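Local coordinates for protein CDP-glucose-4,6-dehydratase (Yersinia pseudotuberculosis, PDB 1RKX) that probably converts CDP-D-glucose to CDP-4-keto-6-deoxy-D-glucose, as a short-chain dehydrogenase/reductase-type 4,6-dehydratase that binds NAD, at residues I211-I223 with V276-Q290. Numbering follows the deposited sequence.
Sequences ILRAFEQSQPVII and VEQMVKYWGEGASWQ
The carbonyl O of V221 takes the amide N of Q290 at 3.0 Å and also a weaker CA-H...O contact from W289, so one acceptor is shared by two neighbouring residues of the facing strand. Bonds from V221 N to S288 O and from I223 N to Q290 O (2.7 Å) complete a short two-stranded parallel sheet. V221 and W289 point to the face that lies against the helices; I222 and Q290 point to the other.

Under the sheet, F215 fills the middle of the contact. Its CG stands anti to the carbonyl carbon (chi1 -72°), which sends the ring across to helix 276-283. The methyl of A287 sits over one ring face, CB 3.6 Å from the centroid, while the carbonyl O of I211, one turn earlier, lies over the rim of the opposite face. V280 CG2 meets the far end of the ring at CZ, 3.6 Å away. F215 CB in turn rests over the centre of the six-membered ring of W283, a CH-pi contact; the F215 ring and the five-membered ring of W283 meet obliquely, planes at 49°.

Further along, M279 SD lies against I211 CD1, and the bend at chi3 carries CE to L212 CD2. I223 and V276 meet tip to tip, CD1 to CG2 at a tight 3.4 Å, and the same I223 methyl touches W289 CE3.

Helix 207-216 ends in a Schellman motif with S218 at C-prime, and the chain turns back into strand 221-222; helix 272-283 runs through the loop at G284-G286 into strand 289-290. The two helix-loop-strand units pair side by side, the axes of 211-216 and 276-283 inclined at 39°, with helix 322-338 alongside: its H333 bonds E216 and its K334 makes a cation-pi contact with W283.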
ATOM      1  N   ILE C 211      -8.603 -23.727  31.505  1.00 34.69           N
ATOM      2  CA  ILE C 211      -7.784 -24.906  31.744  1.00 33.60           C
ATOM      3  C   ILE C 211      -7.562 -25.033  33.245  1.00 34.22           C
ATOM      4  O   ILE C 211      -7.648 -26.122  33.808  1.00 34.38           O
ATOM      5  CB  ILE C 211      -6.408 -24.803  31.049  1.00 32.05           C
ATOM      6  CG1 ILE C 211      -6.580 -24.871  29.528  1.00 30.51           C
ATOM      7  CG2 ILE C 211      -5.505 -25.936  31.523  1.00 31.20           C
ATOM      8  CD1 ILE C 211      -5.300 -24.635  28.751  1.00 29.98           C
ATOM      9  N   LEU C 212      -7.283 -23.906  33.888  1.00 33.65           N
ATOM     10  CA  LEU C 212      -7.040 -23.883  35.323  1.00 33.63           C
ATOM     11  C   LEU C 212      -8.307 -24.253  36.099  1.00 34.26           C
ATOM     12  O   LEU C 212      -8.233 -24.912  37.137  1.00 34.11           O
ATOM     13  CB  LEU C 212      -6.521 -22.499  35.735  1.00 30.07           C
ATOM     14  CG  LEU C 212      -5.133 -22.150  35.168  1.00 28.58           C
ATOM     15  CD1 LEU C 212      -4.810 -20.677  35.395  1.00 26.01           C
ATOM     16  CD2 LEU C 212      -4.088 -23.040  35.819  1.00 26.43           C
ATOM     17  N   ARG C 213      -9.465 -23.840  35.592  1.00 35.58           N
ATOM     18  CA  ARG C 213     -10.730 -24.157  36.247  1.00 36.48           C
ATOM     19  C   ARG C 213     -10.974 -25.662  36.197  1.00 36.66           C
ATOM     20  O   ARG C 213     -11.536 -26.245  37.126  1.00 36.31           O
ATOM     21  CB  ARG C 213     -11.897 -23.431  35.567  1.00 39.18           C
ATOM     22  CG  ARG C 213     -11.925 -21.923  35.768  1.00 40.90           C
ATOM     23  CD  ARG C 213     -13.274 -21.354  35.341  1.00 43.49           C
ATOM     24  NE  ARG C 213     -13.368 -19.905  35.518  1.00 44.51           N
ATOM     25  CZ  ARG C 213     -12.909 -19.003  34.653  1.00 45.21           C
ATOM     26  NH1 ARG C 213     -12.316 -19.386  33.529  1.00 44.10           N
ATOM     27  NH2 ARG C 213     -13.045 -17.710  34.912  1.00 43.93           N
ATOM     28  N   ALA C 214     -10.558 -26.285  35.100  1.00 33.76           N
ATOM     29  CA  ALA C 214     -10.723 -27.724  34.941  1.00 32.94           C
ATOM     30  C   ALA C 214      -9.793 -28.441  35.918  1.00 32.87           C
ATOM     31  O   ALA C 214     -10.224 -29.326  36.661  1.00 33.11           O
ATOM     32  CB  ALA C 214     -10.397 -28.135  33.510  1.00 30.48           C
ATOM     33  N   PHE C 215      -8.519 -28.057  35.904  1.00 33.88           N
ATOM     34  CA  PHE C 215      -7.523 -28.652  36.792  1.00 35.56           C
ATOM     35  C   PHE C 215      -7.995 -28.474  38.227  1.00 37.66           C
ATOM     36  O   PHE C 215      -7.911 -29.383  39.054  1.00 37.04           O
ATOM     37  CB  PHE C 215      -6.168 -27.957  36.618  1.00 33.31           C
ATOM     38  CG  PHE C 215      -5.473 -28.273  35.320  1.00 32.14           C
ATOM     39  CD1 PHE C 215      -4.240 -27.698  35.028  1.00 32.95           C
ATOM     40  CD2 PHE C 215      -6.031 -29.156  34.400  1.00 32.48           C
ATOM     41  CE1 PHE C 215      -3.571 -27.998  33.842  1.00 32.36           C
ATOM     42  CE2 PHE C 215      -5.371 -29.464  33.210  1.00 31.67           C
ATOM     43  CZ  PHE C 215      -4.139 -28.884  32.933  1.00 32.66           C
ATOM     44  N   GLU C 216      -8.497 -27.275  38.493  1.00 40.29           N
ATOM     45  CA  GLU C 216      -9.005 -26.879  39.797  1.00 42.75           C
ATOM     46  C   GLU C 216     -10.008 -27.892  40.343  1.00 42.57           C
ATOM     47  O   GLU C 216      -9.926 -28.297  41.502  1.00 45.67           O
ATOM     48  CB  GLU C 216      -9.675 -25.519  39.656  1.00 45.52           C
ATOM     49  CG  GLU C 216      -9.554 -24.610  40.842  1.00 46.48           C
ATOM     50  CD  GLU C 216     -10.050 -23.222  40.517  1.00 47.13           C
ATOM     51  OE1 GLU C 216     -11.258 -23.074  40.238  1.00 48.17           O
ATOM     52  OE2 GLU C 216      -9.233 -22.282  40.529  1.00 47.56           O
ATOM     53  N   GLN C 217     -10.955 -28.292  39.502  1.00 48.18           N
ATOM     54  CA  GLN C 217     -11.983 -29.243  39.903  1.00 50.45           C
ATOM     55  C   GLN C 217     -11.650 -30.672  39.498  1.00 50.40           C
ATOM     56  O   GLN C 217     -12.529 -31.532  39.457  1.00 46.73           O
ATOM     57  CB  GLN C 217     -13.327 -28.843  39.293  1.00 51.35           C
ATOM     58  CG  GLN C 217     -13.809 -27.464  39.709  1.00 60.44           C
ATOM     59  CD  GLN C 217     -15.160 -27.110  39.113  1.00 65.19           C
ATOM     60  OE1 GLN C 217     -15.698 -26.032  39.367  1.00 67.01           O
ATOM     61  NE2 GLN C 217     -15.716 -28.018  38.314  1.00 66.80           N
ATOM     62  N   SER C 218     -10.379 -30.924  39.204  1.00 48.93           N
ATOM     63  CA  SER C 218      -9.944 -32.254  38.800  1.00 54.14           C
ATOM     64  C   SER C 218     -10.821 -32.781  37.672  1.00 55.76           C
ATOM     65  O   SER C 218     -11.055 -33.984  37.562  1.00 58.16           O
ATOM     66  CB  SER C 218      -9.994 -33.216  39.989  1.00 56.37           C
ATOM     67  OG  SER C 218      -9.088 -32.817  41.002  1.00 56.18           O
ATOM     68  N   GLN C 219     -11.312 -31.865  36.844  1.00 56.08           N
ATOM     69  CA  GLN C 219     -12.154 -32.217  35.708  1.00 55.16           C
ATOM     70  C   GLN C 219     -11.299 -32.161  34.446  1.00 50.99           C
ATOM     71  O   GLN C 219     -10.444 -31.289  34.308  1.00 48.31           O
ATOM     72  CB  GLN C 219     -13.311 -31.223  35.574  1.00 58.57           C
ATOM     73  CG  GLN C 219     -14.261 -31.195  36.754  1.00 65.18           C
ATOM     74  CD  GLN C 219     -15.006 -32.500  36.921  1.00 69.04           C
ATOM     75  OE1 GLN C 219     -15.701 -32.952  36.010  1.00 70.86           O
ATOM     76  NE2 GLN C 219     -14.867 -33.116  38.089  1.00 70.72           N
ATOM     77  N   PRO C 220     -11.505 -33.103  33.514  1.00 46.54           N
ATOM     78  CA  PRO C 220     -10.709 -33.085  32.285  1.00 47.40           C
ATOM     79  C   PRO C 220     -11.032 -31.823  31.492  1.00 48.19           C
ATOM     80  O   PRO C 220     -12.198 -31.452  31.361  1.00 48.80           O
ATOM     81  CB  PRO C 220     -11.167 -34.348  31.557  1.00 46.85           C
ATOM     82  CG  PRO C 220     -11.585 -35.254  32.677  1.00 45.41           C
ATOM     83  CD  PRO C 220     -12.341 -34.313  33.576  1.00 46.69           C
ATOM     84  N   VAL C 221     -10.008 -31.156  30.975  1.00 49.99           N
ATOM     85  CA  VAL C 221     -10.246 -29.954  30.194  1.00 49.43           C
ATOM     86  C   VAL C 221     -10.598 -30.364  28.768  1.00 48.68           C
ATOM     87  O   VAL C 221      -9.858 -31.103  28.117  1.00 49.64           O
ATOM     88  CB  VAL C 221      -9.014 -29.016  30.191  1.00 50.22           C
ATOM     89  CG1 VAL C 221      -7.794 -29.748  29.679  1.00 50.32           C
ATOM     90  CG2 VAL C 221      -9.303 -27.787  29.339  1.00 50.13           C
ATOM     91  N   ILE C 222     -11.751 -29.898  28.299  1.00 51.16           N
ATOM     92  CA  ILE C 222     -12.217 -30.213  26.957  1.00 54.17           C
ATOM     93  C   ILE C 222     -11.614 -29.243  25.951  1.00 49.66           C
ATOM     94  O   ILE C 222     -11.637 -28.029  26.155  1.00 46.27           O
ATOM     95  CB  ILE C 222     -13.750 -30.119  26.862  1.00 56.39           C
ATOM     96  CG1 ILE C 222     -14.392 -31.004  27.932  1.00 62.69           C
ATOM     97  CG2 ILE C 222     -14.208 -30.544  25.474  1.00 61.82           C
ATOM     98  CD1 ILE C 222     -15.902 -30.887  27.994  1.00 67.02           C
ATOM     99  N   ILE C 223     -11.079 -29.787  24.865  1.00 44.71           N
ATOM    100  CA  ILE C 223     -10.469 -28.971  23.828  1.00 45.06           C
ATOM    101  C   ILE C 223     -11.293 -29.016  22.550  1.00 47.48           C
ATOM    102  O   ILE C 223     -11.743 -30.084  22.134  1.00 47.64           O
ATOM    103  CB  ILE C 223      -9.049 -29.468  23.499  1.00 42.31           C
ATOM    104  CG1 ILE C 223      -8.166 -29.384  24.743  1.00 39.55           C
ATOM    105  CG2 ILE C 223      -8.460 -28.645  22.361  1.00 39.56           C
ATOM    106  CD1 ILE C 223      -6.738 -29.807  24.497  1.00 38.33           C
ATOM    107  N   VAL C 276      -2.086 -27.177  26.411  1.00 34.01           N
ATOM    108  CA  VAL C 276      -2.779 -27.997  27.396  1.00 35.00           C
ATOM    109  C   VAL C 276      -1.862 -29.095  27.915  1.00 33.11           C
ATOM    110  O   VAL C 276      -1.799 -29.346  29.117  1.00 32.22           O
ATOM    111  CB  VAL C 276      -4.040 -28.651  26.789  1.00 34.01           C
ATOM    112  CG1 VAL C 276      -4.693 -29.565  27.808  1.00 36.18           C
ATOM    113  CG2 VAL C 276      -5.019 -27.575  26.350  1.00 36.21           C
ATOM    114  N   GLU C 277      -1.154 -29.749  27.001  1.00 35.61           N
ATOM    115  CA  GLU C 277      -0.240 -30.820  27.369  1.00 40.54           C
ATOM    116  C   GLU C 277       0.843 -30.326  28.319  1.00 36.57           C
ATOM    117  O   GLU C 277       1.157 -30.987  29.306  1.00 35.64           O
ATOM    118  CB  GLU C 277       0.403 -31.419  26.115  1.00 45.48           C
ATOM    119  CG  GLU C 277      -0.577 -32.144  25.205  1.00 56.61           C
ATOM    120  CD  GLU C 277       0.073 -32.662  23.936  1.00 62.12           C
ATOM    121  OE1 GLU C 277      -0.614 -33.350  23.152  1.00 64.45           O
ATOM    122  OE2 GLU C 277       1.270 -32.376  23.718  1.00 64.54           O
ATOM    123  N   GLN C 278       1.412 -29.163  28.022  1.00 35.45           N
ATOM    124  CA  GLN C 278       2.459 -28.601  28.863  1.00 36.55           C
ATOM    125  C   GLN C 278       1.916 -28.247  30.241  1.00 35.90           C
ATOM    126  O   GLN C 278       2.582 -28.464  31.255  1.00 34.21           O
ATOM    127  CB  GLN C 278       3.051 -27.348  28.221  1.00 40.81           C
ATOM    128  CG  GLN C 278       3.622 -27.566  26.833  1.00 49.26           C
ATOM    129  CD  GLN C 278       4.277 -26.315  26.272  1.00 54.47           C
ATOM    130  OE1 GLN C 278       4.550 -26.227  25.075  1.00 57.06           O
ATOM    131  NE2 GLN C 278       4.537 -25.342  27.140  1.00 56.04           N
ATOM    132  N   MET C 279       0.706 -27.699  30.277  1.00 32.55           N
ATOM    133  CA  MET C 279       0.097 -27.323  31.547  1.00 33.85           C
ATOM    134  C   MET C 279      -0.272 -28.554  32.365  1.00 34.46           C
ATOM    135  O   MET C 279      -0.220 -28.527  33.595  1.00 33.40           O
ATOM    136  CB  MET C 279      -1.136 -26.451  31.309  1.00 33.07           C
ATOM    137  CG  MET C 279      -0.792 -25.055  30.819  1.00 29.99           C
ATOM    138  SD  MET C 279      -2.233 -23.999  30.645  1.00 32.34           S
ATOM    139  CE  MET C 279      -2.544 -23.545  32.371  1.00 31.15           C
ATOM    140  N   VAL C 280      -0.648 -29.629  31.681  1.00 34.89           N
ATOM    141  CA  VAL C 280      -0.991 -30.873  32.359  1.00 36.12           C
ATOM    142  C   VAL C 280       0.257 -31.400  33.059  1.00 39.27           C
ATOM    143  O   VAL C 280       0.190 -31.910  34.177  1.00 41.60           O
ATOM    144  CB  VAL C 280      -1.495 -31.941  31.359  1.00 34.89           C
ATOM    145  CG1 VAL C 280      -1.468 -33.321  32.003  1.00 32.96           C
ATOM    146  CG2 VAL C 280      -2.911 -31.610  30.921  1.00 32.33           C
ATOM    147  N   LYS C 281       1.397 -31.263  32.390  1.00 45.17           N
ATOM    148  CA  LYS C 281       2.670 -31.720  32.926  1.00 49.56           C
ATOM    149  C   LYS C 281       3.118 -30.857  34.097  1.00 47.81           C
ATOM    150  O   LYS C 281       3.673 -31.360  35.074  1.00 46.08           O
ATOM    151  CB  LYS C 281       3.741 -31.697  31.834  1.00 55.87           C
ATOM    152  CG  LYS C 281       3.417 -32.575  30.637  1.00 67.29           C
ATOM    153  CD  LYS C 281       4.502 -32.493  29.575  1.00 73.71           C
ATOM    154  CE  LYS C 281       4.145 -33.336  28.360  1.00 76.30           C
ATOM    155  NZ  LYS C 281       5.183 -33.245  27.297  1.00 77.40           N
ATOM    156  N   TYR C 282       2.881 -29.556  33.997  1.00 44.18           N
ATOM    157  CA  TYR C 282       3.267 -28.641  35.063  1.00 43.96           C
ATOM    158  C   TYR C 282       2.346 -28.789  36.263  1.00 41.22           C
ATOM    159  O   TYR C 282       2.764 -28.585  37.404  1.00 42.62           O
ATOM    160  CB  TYR C 282       3.232 -27.197  34.560  1.00 46.21           C
ATOM    161  CG  TYR C 282       4.292 -26.885  33.531  1.00 47.44           C
ATOM    162  CD1 TYR C 282       4.230 -25.721  32.769  1.00 47.83           C
ATOM    163  CD2 TYR C 282       5.368 -27.752  33.322  1.00 48.37           C
ATOM    164  CE1 TYR C 282       5.208 -25.426  31.824  1.00 48.56           C
ATOM    165  CE2 TYR C 282       6.350 -27.467  32.381  1.00 48.98           C
ATOM    166  CZ  TYR C 282       6.264 -26.304  31.634  1.00 48.63           C
ATOM    167  OH  TYR C 282       7.226 -26.025  30.692  1.00 49.32           O
ATOM    168  N   TRP C 283       1.094 -29.150  36.002  1.00 41.52           N
ATOM    169  CA  TRP C 283       0.121 -29.314  37.068  1.00 40.25           C
ATOM    170  C   TRP C 283       0.304 -30.636  37.797  1.00 40.12           C
ATOM    171  O   TRP C 283       0.420 -30.665  39.021  1.00 37.68           O
ATOM    172  CB  TRP C 283      -1.299 -29.228  36.509  1.00 35.75           C
ATOM    173  CG  TRP C 283      -2.341 -29.185  37.580  1.00 37.02           C
ATOM    174  CD1 TRP C 283      -2.930 -30.251  38.201  1.00 36.43           C
ATOM    175  CD2 TRP C 283      -2.887 -28.011  38.195  1.00 36.75           C
ATOM    176  NE1 TRP C 283      -3.808 -29.813  39.164  1.00 35.86           N
ATOM    177  CE2 TRP C 283      -3.801 -28.443  39.182  1.00 36.12           C
ATOM    178  CE3 TRP C 283      -2.691 -26.636  38.009  1.00 36.54           C
ATOM    179  CZ2 TRP C 283      -4.518 -27.548  39.982  1.00 35.63           C
ATOM    180  CZ3 TRP C 283      -3.404 -25.744  38.805  1.00 35.22           C
ATOM    181  CH2 TRP C 283      -4.307 -26.207  39.780  1.00 36.08           C
ATOM    182  N   GLY C 284       0.328 -31.728  37.041  1.00 42.19           N
ATOM    183  CA  GLY C 284       0.498 -33.036  37.641  1.00 48.06           C
ATOM    184  C   GLY C 284      -0.826 -33.682  37.993  1.00 52.80           C
ATOM    185  O   GLY C 284      -1.881 -33.249  37.526  1.00 52.25           O
ATOM    186  N   GLU C 285      -0.768 -34.719  38.823  1.00 60.34           N
ATOM    187  CA  GLU C 285      -1.960 -35.445  39.241  1.00 69.19           C
ATOM    188  C   GLU C 285      -3.172 -34.534  39.370  1.00 68.19           C
ATOM    189  O   GLU C 285      -3.121 -33.502  40.038  1.00 63.64           O
ATOM    190  CB  GLU C 285      -1.704 -36.159  40.568  1.00 77.13           C
ATOM    191  CG  GLU C 285      -0.631 -37.235  40.484  1.00 92.56           C
ATOM    192  CD  GLU C 285      -0.451 -37.987  41.787  1.00 99.88           C
ATOM    193  OE1 GLU C 285      -1.432 -38.604  42.257  1.00102.88           O
ATOM    194  OE2 GLU C 285       0.670 -37.962  42.341  1.00102.90           O
ATOM    195  N   GLY C 286      -4.259 -34.927  38.714  1.00 64.15           N
ATOM    196  CA  GLY C 286      -5.476 -34.140  38.752  1.00 65.02           C
ATOM    197  C   GLY C 286      -5.682 -33.364  37.464  1.00 61.27           C
ATOM    198  O   GLY C 286      -6.613 -32.561  37.354  1.00 66.42           O
ATOM    199  N   ALA C 287      -4.814 -33.602  36.484  1.00 56.88           N
ATOM    200  CA  ALA C 287      -4.908 -32.914  35.203  1.00 47.61           C
ATOM    201  C   ALA C 287      -4.930 -33.883  34.024  1.00 44.11           C
ATOM    202  O   ALA C 287      -4.153 -34.833  33.967  1.00 40.09           O
ATOM    203  CB  ALA C 287      -3.747 -31.938  35.050  1.00 42.73           C
ATOM    204  N   SER C 288      -5.834 -33.627  33.084  1.00 40.35           N
ATOM    205  CA  SER C 288      -5.981 -34.444  31.881  1.00 41.00           C
ATOM    206  C   SER C 288      -6.811 -33.637  30.890  1.00 43.67           C
ATOM    207  O   SER C 288      -7.319 -32.568  31.229  1.00 45.58           O
ATOM    208  CB  SER C 288      -6.704 -35.753  32.203  1.00 39.22           C
ATOM    209  OG  SER C 288      -8.073 -35.518  32.482  1.00 34.86           O
ATOM    210  N   TRP C 289      -6.956 -34.141  29.670  1.00 47.59           N
ATOM    211  CA  TRP C 289      -7.735 -33.426  28.665  1.00 48.41           C
ATOM    212  C   TRP C 289      -8.358 -34.350  27.635  1.00 44.73           C
ATOM    213  O   TRP C 289      -7.894 -35.469  27.420  1.00 45.45           O
ATOM    214  CB  TRP C 289      -6.863 -32.399  27.944  1.00 53.28           C
ATOM    215  CG  TRP C 289      -5.676 -32.993  27.253  1.00 59.44           C
ATOM    216  CD1 TRP C 289      -4.524 -33.431  27.837  1.00 61.80           C
ATOM    217  CD2 TRP C 289      -5.525 -33.214  25.846  1.00 62.17           C
ATOM    218  NE1 TRP C 289      -3.660 -33.910  26.881  1.00 63.26           N
ATOM    219  CE2 TRP C 289      -4.249 -33.788  25.649  1.00 63.32           C
ATOM    220  CE3 TRP C 289      -6.342 -32.984  24.731  1.00 63.81           C
ATOM    221  CZ2 TRP C 289      -3.769 -34.134  24.382  1.00 64.01           C
ATOM    222  CZ3 TRP C 289      -5.865 -33.327  23.470  1.00 64.22           C
ATOM    223  CH2 TRP C 289      -4.589 -33.897  23.307  1.00 64.81           C
ATOM    224  N   GLN C 290      -9.413 -33.860  26.994  1.00 50.00           N
ATOM    225  CA  GLN C 290     -10.117 -34.618  25.971  1.00 55.15           C
ATOM    226  C   GLN C 290     -10.528 -33.680  24.845  1.00 50.57           C
ATOM    227  O   GLN C 290     -10.764 -32.493  25.073  1.00 42.34           O
ATOM    228  CB  GLN C 290     -11.358 -35.284  26.567  1.00 61.64           C
ATOM    229  CG  GLN C 290     -11.062 -36.286  27.677  1.00 81.13           C
ATOM    230  CD  GLN C 290     -10.142 -37.408  27.226  1.00 90.53           C
ATOM    231  OE1 GLN C 290     -10.405 -38.079  26.227  1.00 94.44           O
ATOM    232  NE2 GLN C 290      -9.061 -37.620  27.967  1.00 94.05           N
TER